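Beta-mannosidase (PDB 4UOJ) probably hydrolyses terminal beta-linked mannose residues from the non-reducing ends of mannosides, as a fungal glycoside hydrolase of family 2. Local coordinates at residues Q240-A245 / V524-S529; Y324-S329 / R344-R349; L516-L521 / Y534-A539. All coordinates share one frame; numbering follows the deposited sequence.

Reading from the N terminus, residues 240-245 come first; interaction 1 joins them to 524-529 and closes a loop of 278 intervening residues. Nested inside that loop is interaction 2, a hairpin contact between 324-329 and 344-349. Interaction 3 follows interaction 2 in series and crosses interaction 1, because 516-521 precedes 524-529 on helix 506-528 while 534-539 follows it. Interactions 1 and 3 also touch, through Asn243 and Tyr534. Only interaction 1 joins the loop of the sandwich domain to helix 506-528 of what is, as in other family 2 enzymes, probably the catalytic (beta/alpha)8 barrel; interaction 2 pairs two strands of the sandwich, and interaction 3 packs the same helix on strand 534-535.

Interaction 1: Q240-A245 / V524-S529. With NAG (2-acetamido-2-deoxy-beta-D-glucopyranose), chain F; NAG (2-acetamido-2-deoxy-beta-D-glucopyranose), chain B.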
loop_
_atom_site.group_PDB
_atom_site.type_symbol
_atom_site.label_atom_id
_atom_site.label_comp_id
_atom_site.label_asym_id
_atom_site.label_seq_id
_atom_site.Cartn_x
_atom_site.Cartn_y
_atom_site.Cartn_z
ATOM N N GLN A 240 -18.763 -21.114 -4.646
ATOM C CA GLN A 240 -18.189 -20.004 -3.880
ATOM C C GLN A 240 -18.953 -18.700 -4.095
ATOM O O GLN A 240 -19.338 -18.357 -5.231
ATOM C CB GLN A 240 -16.699 -19.816 -4.222
ATOM C CG GLN A 240 -15.975 -18.763 -3.383
ATOM C CD GLN A 240 -14.460 -18.737 -3.552
ATOM O OE1 GLN A 240 -13.850 -19.599 -4.193
ATOM N NE2 GLN A 240 -13.824 -17.744 -2.933
ATOM N N PHE A 241 -19.129 -17.960 -2.998
ATOM C CA PHE A 241 -19.725 -16.630 -3.035
ATOM C C PHE A 241 -18.882 -15.641 -2.231
ATOM O O PHE A 241 -18.246 -16.025 -1.243
ATOM C CB PHE A 241 -21.210 -16.646 -2.566
ATOM C CG PHE A 241 -21.893 -15.292 -2.712
ATOM C CD1 PHE A 241 -22.088 -14.710 -3.983
ATOM C CD2 PHE A 241 -22.278 -14.561 -1.572
ATOM C CE1 PHE A 241 -22.667 -13.443 -4.100
ATOM C CE2 PHE A 241 -22.868 -13.298 -1.698
ATOM C CZ PHE A 241 -23.063 -12.750 -2.959
ATOM N N ASN A 242 -18.888 -14.372 -2.647
ATOM C CA ASN A 242 -18.136 -13.312 -1.971
ATOM C C ASN A 242 -18.498 -13.259 -0.478
ATOM O O ASN A 242 -19.664 -13.437 -0.138
ATOM C CB ASN A 242 -18.420 -11.944 -2.630
ATOM C CG ASN A 242 -18.550 -12.002 -4.132
ATOM O OD1 ASN A 242 -19.523 -12.544 -4.680
ATOM N ND2 ASN A 242 -17.580 -11.434 -4.822
ATOM N N ASN A 243 -17.492 -13.043 0.394
ATOM C CA ASN A 243 -17.627 -12.913 1.858
ATOM C C ASN A 243 -17.984 -14.170 2.651
ATOM O O ASN A 243 -18.066 -14.119 3.880
ATOM C CB ASN A 243 -18.543 -11.751 2.221
ATOM C CG ASN A 243 -17.991 -10.419 1.803
ATOM O OD1 ASN A 243 -17.996 -10.069 0.628
ATOM N ND2 ASN A 243 -17.508 -9.656 2.776
ATOM N N PHE A 244 -18.126 -15.307 1.968
ATOM C CA PHE A 244 -18.405 -16.588 2.638
ATOM C C PHE A 244 -17.271 -17.583 2.398
ATOM O O PHE A 244 -16.676 -17.589 1.306
ATOM C CB PHE A 244 -19.761 -17.150 2.185
ATOM C CG PHE A 244 -20.927 -16.330 2.659
ATOM C CD1 PHE A 244 -21.410 -15.262 1.897
ATOM C CD2 PHE A 244 -21.532 -16.604 3.878
ATOM C CE1 PHE A 244 -22.479 -14.480 2.341
ATOM C CE2 PHE A 244 -22.600 -15.829 4.332
ATOM C CZ PHE A 244 -23.069 -14.767 3.560
ATOM N N ALA A 245 -16.953 -18.384 3.431
ATOM C CA ALA A 245 -15.893 -19.391 3.369
ATOM C C ALA A 245 -16.216 -20.485 2.345
ATOM O O ALA A 245 -17.219 -21.196 2.494
ATOM C CB ALA A 245 -15.656 -20.007 4.740
ATOM N N VAL A 524 -21.888 -4.777 -8.791
ATOM C CA VAL A 524 -20.911 -4.743 -9.879
ATOM C C VAL A 524 -19.782 -5.760 -9.570
ATOM O O VAL A 524 -19.362 -6.500 -10.466
ATOM C CB VAL A 524 -20.377 -3.309 -10.185
ATOM C CG1 VAL A 524 -19.261 -3.332 -11.240
ATOM C CG2 VAL A 524 -21.497 -2.382 -10.642
ATOM N N LEU A 525 -19.327 -5.829 -8.299
ATOM C CA LEU A 525 -18.298 -6.785 -7.911
ATOM C C LEU A 525 -18.797 -8.237 -8.025
ATOM O O LEU A 525 -18.116 -9.055 -8.658
ATOM C CB LEU A 525 -17.729 -6.497 -6.507
ATOM C CG LEU A 525 -16.735 -7.529 -5.940
ATOM C CD1 LEU A 525 -15.484 -7.658 -6.811
ATOM C CD2 LEU A 525 -16.347 -7.174 -4.542
ATOM N N ALA A 526 -19.964 -8.538 -7.403
ATOM C CA ALA A 526 -20.583 -9.881 -7.389
ATOM C C ALA A 526 -20.808 -10.430 -8.811
ATOM O O ALA A 526 -20.585 -11.613 -9.051
ATOM C CB ALA A 526 -21.893 -9.869 -6.601
ATOM N N ALA A 527 -21.177 -9.544 -9.747
ATOM C CA ALA A 527 -21.394 -9.884 -11.141
ATOM C C ALA A 527 -20.120 -10.296 -11.843
ATOM O O ALA A 527 -20.154 -11.103 -12.757
ATOM C CB ALA A 527 -22.026 -8.716 -11.868
ATOM N N ASN A 528 -18.993 -9.729 -11.422
ATOM C CA ASN A 528 -17.720 -9.945 -12.083
ATOM C C ASN A 528 -16.714 -10.768 -11.307
ATOM O O ASN A 528 -15.618 -11.032 -11.807
ATOM C CB ASN A 528 -17.140 -8.600 -12.523
ATOM C CG ASN A 528 -17.982 -7.941 -13.589
ATOM O OD1 ASN A 528 -17.893 -8.266 -14.773
ATOM N ND2 ASN A 528 -18.837 -7.030 -13.171
ATOM N N SER A 529 -17.091 -11.195 -10.099
ATOM C CA SER A 529 -16.220 -11.992 -9.238
ATOM C C SER A 529 -17.018 -12.751 -8.198
ATOM O O SER A 529 -17.872 -12.159 -7.525
ATOM C CB SER A 529 -15.215 -11.084 -8.541
ATOM O OG SER A 529 -14.172 -11.829 -7.943
HETATM C C1 NAG F . -22.388 -11.965 -15.201
HETATM C C2 NAG F . -22.912 -10.876 -16.120
HETATM C C3 NAG F . -23.565 -9.788 -15.285
HETATM C C4 NAG F . -24.616 -10.297 -14.335
HETATM C C5 NAG F . -24.006 -11.475 -13.585
HETATM C C6 NAG F . -24.977 -12.237 -12.711
HETATM C C7 NAG F . -21.499 -10.737 -18.084
HETATM C C8 NAG F . -20.426 -10.018 -18.798
HETATM N N2 NAG F . -21.872 -10.271 -16.904
HETATM O O3 NAG F . -24.172 -8.853 -16.135
HETATM O O4 NAG F . -25.047 -9.238 -13.472
HETATM O O5 NAG F . -23.520 -12.408 -14.517
HETATM O O6 NAG F . -26.106 -12.549 -13.506
HETATM O O7 NAG F . -21.952 -11.719 -18.604
HETATM C C1 NAG B . -18.591 -15.706 -15.571
HETATM C C2 NAG B . -19.888 -16.083 -14.849
HETATM C C3 NAG B . -21.019 -15.263 -15.447
HETATM C C4 NAG B . -20.718 -13.774 -15.317
HETATM C C5 NAG B . -19.367 -13.467 -15.969
HETATM C C6 NAG B . -18.891 -12.046 -15.690
HETATM C C7 NAG B . -19.953 -18.425 -14.114
HETATM C C8 NAG B . -20.094 -19.870 -14.555
HETATM N N2 NAG B . -20.119 -17.498 -15.059
HETATM O O3 NAG B . -22.240 -15.583 -14.794
HETATM O O4 NAG B . -21.764 -13.023 -15.930
HETATM O O5 NAG B . -18.353 -14.314 -15.428
HETATM O O6 NAG B . -17.599 -11.853 -16.228
HETATM O O7 NAG B . -19.699 -18.120 -12.953
HETATM O O HOH W 1 -20.450 -13.529 -7.152
#
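A type II beta turn, Phe241 to Phe244, in the loop between strands 227-237 and 252-261 meets the C-terminal end of helix 506-528, chiefly through Asn242. Its CG lies anti to the carbonyl carbon, beside the backbone N (chi1 -38°), which directs the carboxamide at the helix end. There it reaches the backbone of Ser529: ND2 of Asn242 donates to Ser529 O at 2.8 Å (N-H...O 156°). The oxygen lies close to the amide plane of Asn242, but ND2 stands well above the carbonyl plane of Ser529 and so misses its lone-pair directions. A second bond from ND2, to Ile532 O, helps fix the rotation of the amide. A water lies 2.8 Å from OD1 of Asn242 and 2.7 Å from Ala526 O and can bridge them, though it has more acceptors in reach than protons. Asparagine suits this place because one short side chain offers a donor to backbone oxygens and an acceptor to the water that links it to Ala526 O.

Leu525 CG packs plainly against the amide, 4.1 Å from ND2 of Asn242. The apolar contact is slight: Ala526, small enough to let the turn approach, sets its CB 4.4 Å from CE1 of Phe241. Asn243, at the third position of the turn, has the positive phi of 70° that type II turns require and that asparagine tolerates well. Were Asn242 an alanine, Ser529 O would probably be left without this donor and the water without one of its possible acceptors, weakening the hold of the turn on the helix end. On the far side, Asn528 ND2 turns back to Val524 O, 2.8 Å away, while its OD1 accepts from Arg473; the N-acetylglucosamine of chain F lies against Ala527, its O4 3.5 Å from CB.

Interaction 2: Y324-S329 / R344-R349. With NAG (2-acetamido-2-deoxy-beta-D-glucopyranose), chain S.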
loop_
_atom_site.group_PDB
_atom_site.type_symbol
_atom_site.label_atom_id
_atom_site.label_comp_id
_atom_site.label_asym_id
_atom_site.label_seq_id
_atom_site.Cartn_x
_atom_site.Cartn_y
_atom_site.Cartn_z
ATOM N N TYR A 324 0.097 -19.846 -12.951
ATOM C CA TYR A 324 -0.199 -20.529 -14.207
ATOM C C TYR A 324 -0.498 -19.507 -15.276
ATOM O O TYR A 324 -1.063 -18.463 -14.987
ATOM C CB TYR A 324 -1.396 -21.482 -14.054
ATOM C CG TYR A 324 -1.130 -22.707 -13.205
ATOM C CD1 TYR A 324 -0.665 -23.890 -13.776
ATOM C CD2 TYR A 324 -1.373 -22.696 -11.837
ATOM C CE1 TYR A 324 -0.425 -25.017 -12.997
ATOM C CE2 TYR A 324 -1.149 -23.823 -11.051
ATOM C CZ TYR A 324 -0.671 -24.980 -11.631
ATOM O OH TYR A 324 -0.452 -26.091 -10.856
ATOM N N ASN A 325 -0.110 -19.820 -16.507
ATOM C CA ASN A 325 -0.402 -18.971 -17.658
ATOM C C ASN A 325 -1.593 -19.524 -18.416
ATOM O O ASN A 325 -1.518 -20.601 -19.002
ATOM C CB ASN A 325 0.812 -18.855 -18.587
ATOM C CG ASN A 325 1.775 -17.761 -18.161
ATOM O OD1 ASN A 325 1.812 -17.356 -17.006
ATOM N ND2 ASN A 325 2.566 -17.287 -19.099
ATOM N N ILE A 326 -2.688 -18.775 -18.418
ATOM C CA ILE A 326 -3.918 -19.175 -19.113
ATOM C C ILE A 326 -4.063 -18.394 -20.417
ATOM O O ILE A 326 -4.002 -17.168 -20.417
ATOM C CB ILE A 326 -5.190 -19.116 -18.219
ATOM C CG1 ILE A 326 -6.448 -19.544 -19.006
ATOM C CG2 ILE A 326 -5.375 -17.736 -17.580
ATOM C CD1 ILE A 326 -7.709 -19.795 -18.196
ATOM N N THR A 327 -4.230 -19.119 -21.524
ATOM C CA THR A 327 -4.409 -18.517 -22.834
ATOM C C THR A 327 -5.783 -18.931 -23.316
ATOM O O THR A 327 -6.035 -20.118 -23.491
ATOM C CB THR A 327 -3.255 -18.895 -23.786
ATOM O OG1 THR A 327 -2.008 -18.587 -23.154
ATOM C CG2 THR A 327 -3.329 -18.153 -25.122
ATOM N N VAL A 328 -6.680 -17.948 -23.476
ATOM C CA VAL A 328 -8.052 -18.167 -23.919
ATOM C C VAL A 328 -8.124 -17.832 -25.394
ATOM O O VAL A 328 -7.737 -16.736 -25.789
ATOM C CB VAL A 328 -9.086 -17.349 -23.106
ATOM C CG1 VAL A 328 -10.510 -17.781 -23.440
ATOM C CG2 VAL A 328 -8.835 -17.462 -21.602
ATOM N N SER A 329 -8.593 -18.797 -26.204
ATOM C CA SER A 329 -8.723 -18.649 -27.664
ATOM C C SER A 329 -10.184 -18.689 -28.082
ATOM O O SER A 329 -10.906 -19.619 -27.745
ATOM C CB SER A 329 -7.930 -19.727 -28.397
ATOM O OG SER A 329 -6.541 -19.500 -28.275
ATOM N N ARG A 344 -3.347 -14.325 -19.573
ATOM C CA ARG A 344 -3.196 -13.801 -18.211
ATOM C C ARG A 344 -2.447 -14.811 -17.357
ATOM O O ARG A 344 -2.535 -16.003 -17.593
ATOM C CB ARG A 344 -4.551 -13.477 -17.555
ATOM C CG ARG A 344 -5.330 -12.313 -18.167
ATOM C CD ARG A 344 -4.646 -10.971 -17.999
ATOM N NE ARG A 344 -5.438 -9.855 -18.549
ATOM C CZ ARG A 344 -5.389 -9.445 -19.814
ATOM N NH1 ARG A 344 -4.620 -10.076 -20.683
ATOM N NH2 ARG A 344 -6.122 -8.422 -20.222
ATOM N N ARG A 345 -1.706 -14.323 -16.361
ATOM C CA ARG A 345 -1.046 -15.157 -15.374
ATOM C C ARG A 345 -1.962 -15.164 -14.127
ATOM O O ARG A 345 -2.346 -14.112 -13.599
ATOM C CB ARG A 345 0.366 -14.646 -15.067
ATOM C CG ARG A 345 1.191 -15.637 -14.250
ATOM C CD ARG A 345 2.634 -15.219 -14.100
ATOM N NE ARG A 345 2.753 -14.027 -13.285
ATOM C CZ ARG A 345 3.900 -13.446 -12.973
ATOM N NH1 ARG A 345 5.041 -13.962 -13.397
ATOM N NH2 ARG A 345 3.905 -12.360 -12.217
ATOM N N VAL A 346 -2.355 -16.369 -13.722
ATOM C CA VAL A 346 -3.310 -16.606 -12.637
ATOM C C VAL A 346 -2.765 -17.549 -11.569
ATOM O O VAL A 346 -1.773 -18.238 -11.775
ATOM C CB VAL A 346 -4.645 -17.187 -13.195
ATOM C CG1 VAL A 346 -5.343 -16.187 -14.097
ATOM C CG2 VAL A 346 -4.418 -18.502 -13.954
ATOM N N GLY A 347 -3.477 -17.603 -10.455
ATOM C CA GLY A 347 -3.178 -18.482 -9.343
ATOM C C GLY A 347 -4.419 -19.202 -8.875
ATOM O O GLY A 347 -5.521 -18.669 -8.965
ATOM N N PHE A 348 -4.246 -20.426 -8.378
ATOM C CA PHE A 348 -5.358 -21.206 -7.831
ATOM C C PHE A 348 -5.279 -21.075 -6.320
ATOM O O PHE A 348 -4.394 -21.642 -5.684
ATOM C CB PHE A 348 -5.299 -22.673 -8.286
ATOM C CG PHE A 348 -5.691 -22.882 -9.728
ATOM C CD1 PHE A 348 -4.760 -22.707 -10.762
ATOM C CD2 PHE A 348 -6.984 -23.298 -10.053
ATOM C CE1 PHE A 348 -5.125 -22.905 -12.082
ATOM C CE2 PHE A 348 -7.346 -23.511 -11.384
ATOM C CZ PHE A 348 -6.421 -23.310 -12.392
ATOM N N ARG A 349 -6.166 -20.251 -5.772
ATOM C CA ARG A 349 -6.237 -19.972 -4.334
ATOM C C ARG A 349 -7.565 -19.368 -3.928
ATOM O O ARG A 349 -8.227 -18.715 -4.735
ATOM C CB ARG A 349 -5.081 -19.016 -3.888
ATOM C CG ARG A 349 -5.055 -17.624 -4.556
ATOM C CD ARG A 349 -5.778 -16.595 -3.695
ATOM N NE ARG A 349 -5.937 -15.299 -4.354
ATOM C CZ ARG A 349 -6.963 -14.965 -5.117
ATOM N NH1 ARG A 349 -7.930 -15.832 -5.362
ATOM N NH2 ARG A 349 -7.029 -13.762 -5.643
HETATM C C1 NAG S . 3.645 -16.506 -18.706
HETATM C C2 NAG S . 4.975 -16.569 -19.445
HETATM C C3 NAG S . 5.861 -15.406 -19.031
HETATM C C4 NAG S . 5.110 -14.083 -19.149
HETATM C C5 NAG S . 3.779 -14.143 -18.417
HETATM C C6 NAG S . 3.006 -12.835 -18.621
HETATM C C7 NAG S . 5.441 -18.909 -19.860
HETATM C C8 NAG S . 6.226 -20.129 -19.464
HETATM N N2 NAG S . 5.659 -17.811 -19.119
HETATM O O3 NAG S . 7.022 -15.411 -19.885
HETATM O O4 NAG S . 5.915 -13.035 -18.589
HETATM O O5 NAG S . 3.019 -15.237 -18.944
HETATM O O6 NAG S . 1.765 -12.924 -17.906
HETATM O O7 NAG S . 4.629 -18.930 -20.803
#
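Tyr324 and Phe348 both carry CG anti to the carbonyl carbon (chi1 -70° and -74°), which brings their rings together at about a right angle. The edge of Phe348 is directed at the face of Tyr324 in an offset edge-to-face pair, with CD1 of Phe348 3.6 Å from CD2 of Tyr324. The backbones form an antiparallel ladder. Tyr324 with Val346 and Ile326 with Arg344 are hydrogen-bonded pairs, and Val346 N donates almost straight to Tyr324 O at 2.8 Å (171°). Branched side chains suit the extended backbone here: CG2 of Ile326 meets CG1 of Val346 at 3.8 Å on the same face as Tyr324. On the other face, Asn325 is N-glycosylated, its ND2 bonded to C1 of N-acetylglucosamine, and its OD1 lies 3.3 Å from CG of Arg345. The guanidinium of Arg345 continues to a salt bridge with Glu438.

Residues 324-329 and 344-346 belong to the hairpin of strands 324-331 and 340-346 at one margin of a four-stranded sheet, and Phe348 follows it; Ile326, Val346 and Phe348 pack on strands 227-237 and 252-261 of the facing sheet, as in a beta-sandwich.

Interaction 3: L516-L521 / Y534-A539; sequences LFITTL and YSPCSA
The backbone of 516-521 widens into a pi-type turn, Leu521 N bonding to Leu516 O at 3.0 Å, while 534-539 leaves a short strand at Pro536, the residue whose CA comes nearest that of Phe517. Because Leu521 N goes to Leu516 O, Phe517 O is not used by that amide, and it accepts from Tyr534 OH at 2.6 Å, in the carbonyl plane and on a lone pair, with the oxygen at the ring's edge. The side chain of Tyr534 extends anti to its own backbone nitrogen (chi1 -174°), which carries the hydroxyl across to the helix. Tyrosine suits the place, being long enough to span the gap and polar only at its end. Leu521 CB packs 3.6 Å from the same hydroxyl oxygen of Tyr534. Beside this bond, CG1 of Ile518 lies 3.6 Å from CB of Pro536, a compact ring that fits against the aliphatic branch, and CB of Phe517 approaches Pro536 O at 3.9 Å.

Strand 534-535 runs parallel beside strand 481-485, with helix 506-528 packed against it. Helix 458-475 lies against Leu521, strand 554-556 against Ile518, Tyr534 and Pro536, and the ring of Phe517 meets Phe490 of helix 490-501.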
loop_
_atom_site.group_PDB
_atom_site.type_symbol
_atom_site.label_atom_id
_atom_site.label_comp_id
_atom_site.label_asym_id
_atom_site.label_seq_id
_atom_site.Cartn_x
_atom_site.Cartn_y
_atom_site.Cartn_z
ATOM N N LEU A 516 -24.636 3.838 -3.405
ATOM C CA LEU A 516 -23.426 3.793 -4.207
ATOM C C LEU A 516 -22.494 2.652 -3.788
ATOM O O LEU A 516 -22.237 1.751 -4.588
ATOM C CB LEU A 516 -22.718 5.144 -4.203
ATOM C CG LEU A 516 -21.497 5.298 -5.141
ATOM C CD1 LEU A 516 -21.855 5.112 -6.607
ATOM C CD2 LEU A 516 -20.821 6.659 -4.913
ATOM N N PHE A 517 -22.057 2.651 -2.529
ATOM C CA PHE A 517 -21.075 1.685 -2.007
ATOM C C PHE A 517 -21.566 0.254 -1.746
ATOM O O PHE A 517 -20.757 -0.657 -1.662
ATOM C CB PHE A 517 -20.299 2.292 -0.813
ATOM C CG PHE A 517 -19.599 3.581 -1.184
ATOM C CD1 PHE A 517 -18.368 3.564 -1.826
ATOM C CD2 PHE A 517 -20.209 4.803 -0.978
ATOM C CE1 PHE A 517 -17.756 4.747 -2.238
ATOM C CE2 PHE A 517 -19.594 5.987 -1.382
ATOM C CZ PHE A 517 -18.374 5.951 -2.015
ATOM N N ILE A 518 -22.880 0.045 -1.631
ATOM C CA ILE A 518 -23.389 -1.297 -1.375
ATOM C C ILE A 518 -24.225 -1.805 -2.566
ATOM O O ILE A 518 -23.784 -2.688 -3.285
ATOM C CB ILE A 518 -24.104 -1.408 0.009
ATOM C CG1 ILE A 518 -23.160 -1.020 1.161
ATOM C CG2 ILE A 518 -24.649 -2.809 0.218
ATOM C CD1 ILE A 518 -23.816 -0.773 2.544
ATOM N N THR A 519 -25.413 -1.215 -2.774
ATOM C CA THR A 519 -26.360 -1.593 -3.815
ATOM C C THR A 519 -25.684 -1.619 -5.180
ATOM O O THR A 519 -25.758 -2.609 -5.879
ATOM C CB THR A 519 -27.620 -0.710 -3.751
ATOM O OG1 THR A 519 -28.136 -0.703 -2.409
ATOM C CG2 THR A 519 -28.705 -1.192 -4.716
ATOM N N THR A 520 -25.079 -0.536 -5.597
ATOM C CA THR A 520 -24.374 -0.566 -6.860
ATOM C C THR A 520 -23.053 -1.299 -6.872
ATOM O O THR A 520 -22.846 -2.180 -7.672
ATOM C CB THR A 520 -24.143 0.867 -7.360
ATOM O OG1 THR A 520 -25.273 1.671 -7.010
ATOM C CG2 THR A 520 -23.960 0.888 -8.836
ATOM N N LEU A 521 -22.167 -0.930 -5.967
ATOM C CA LEU A 521 -20.805 -1.430 -5.994
ATOM C C LEU A 521 -20.636 -2.895 -5.678
ATOM O O LEU A 521 -19.858 -3.555 -6.315
ATOM C CB LEU A 521 -19.879 -0.566 -5.147
ATOM C CG LEU A 521 -19.644 0.868 -5.599
ATOM C CD1 LEU A 521 -18.418 1.476 -4.966
ATOM C CD2 LEU A 521 -19.603 1.031 -7.094
ATOM N N TYR A 534 -15.899 -8.353 -0.176
ATOM C CA TYR A 534 -16.136 -6.914 -0.173
ATOM C C TYR A 534 -16.507 -6.352 1.190
ATOM O O TYR A 534 -17.094 -7.044 2.021
ATOM C CB TYR A 534 -17.247 -6.573 -1.189
ATOM C CG TYR A 534 -17.506 -5.089 -1.405
ATOM C CD1 TYR A 534 -16.607 -4.304 -2.123
ATOM C CD2 TYR A 534 -18.642 -4.487 -0.909
ATOM C CE1 TYR A 534 -16.820 -2.950 -2.317
ATOM C CE2 TYR A 534 -18.875 -3.118 -1.107
ATOM C CZ TYR A 534 -17.954 -2.356 -1.819
ATOM O OH TYR A 534 -18.158 -1.012 -2.016
ATOM N N SER A 535 -16.181 -5.067 1.383
ATOM C CA SER A 535 -16.554 -4.243 2.526
ATOM C C SER A 535 -16.851 -2.838 1.965
ATOM O O SER A 535 -16.063 -2.345 1.163
ATOM C CB SER A 535 -15.426 -4.193 3.538
ATOM O OG SER A 535 -15.729 -3.319 4.617
ATOM N N PRO A 536 -18.012 -2.211 2.306
ATOM C CA PRO A 536 -18.318 -0.900 1.737
ATOM C C PRO A 536 -17.303 0.218 2.058
ATOM O O PRO A 536 -17.238 1.226 1.339
ATOM C CB PRO A 536 -19.722 -0.596 2.279
ATOM C CG PRO A 536 -19.879 -1.449 3.466
ATOM C CD PRO A 536 -19.090 -2.677 3.210
ATOM N N CYS A 537 -16.519 0.033 3.125
ATOM C CA CYS A 537 -15.448 0.958 3.524
ATOM C C CYS A 537 -14.359 0.238 4.319
ATOM O O CYS A 537 -14.574 -0.888 4.804
ATOM C CB CYS A 537 -15.993 2.161 4.281
ATOM S SG CYS A 537 -16.897 1.724 5.772
ATOM N N SER A 538 -13.182 0.886 4.393
ATOM C CA SER A 538 -11.956 0.391 5.028
ATOM C C SER A 538 -12.079 0.076 6.527
ATOM O O SER A 538 -11.277 -0.694 7.060
ATOM C CB SER A 538 -10.846 1.405 4.823
ATOM O OG SER A 538 -11.188 2.651 5.421
ATOM N N ALA A 539 -13.041 0.703 7.209
ATOM C CA ALA A 539 -13.241 0.499 8.638
ATOM C C ALA A 539 -14.712 0.590 9.018
ATOM O O ALA A 539 -15.360 1.625 8.821
ATOM C CB ALA A 539 -12.423 1.509 9.442
#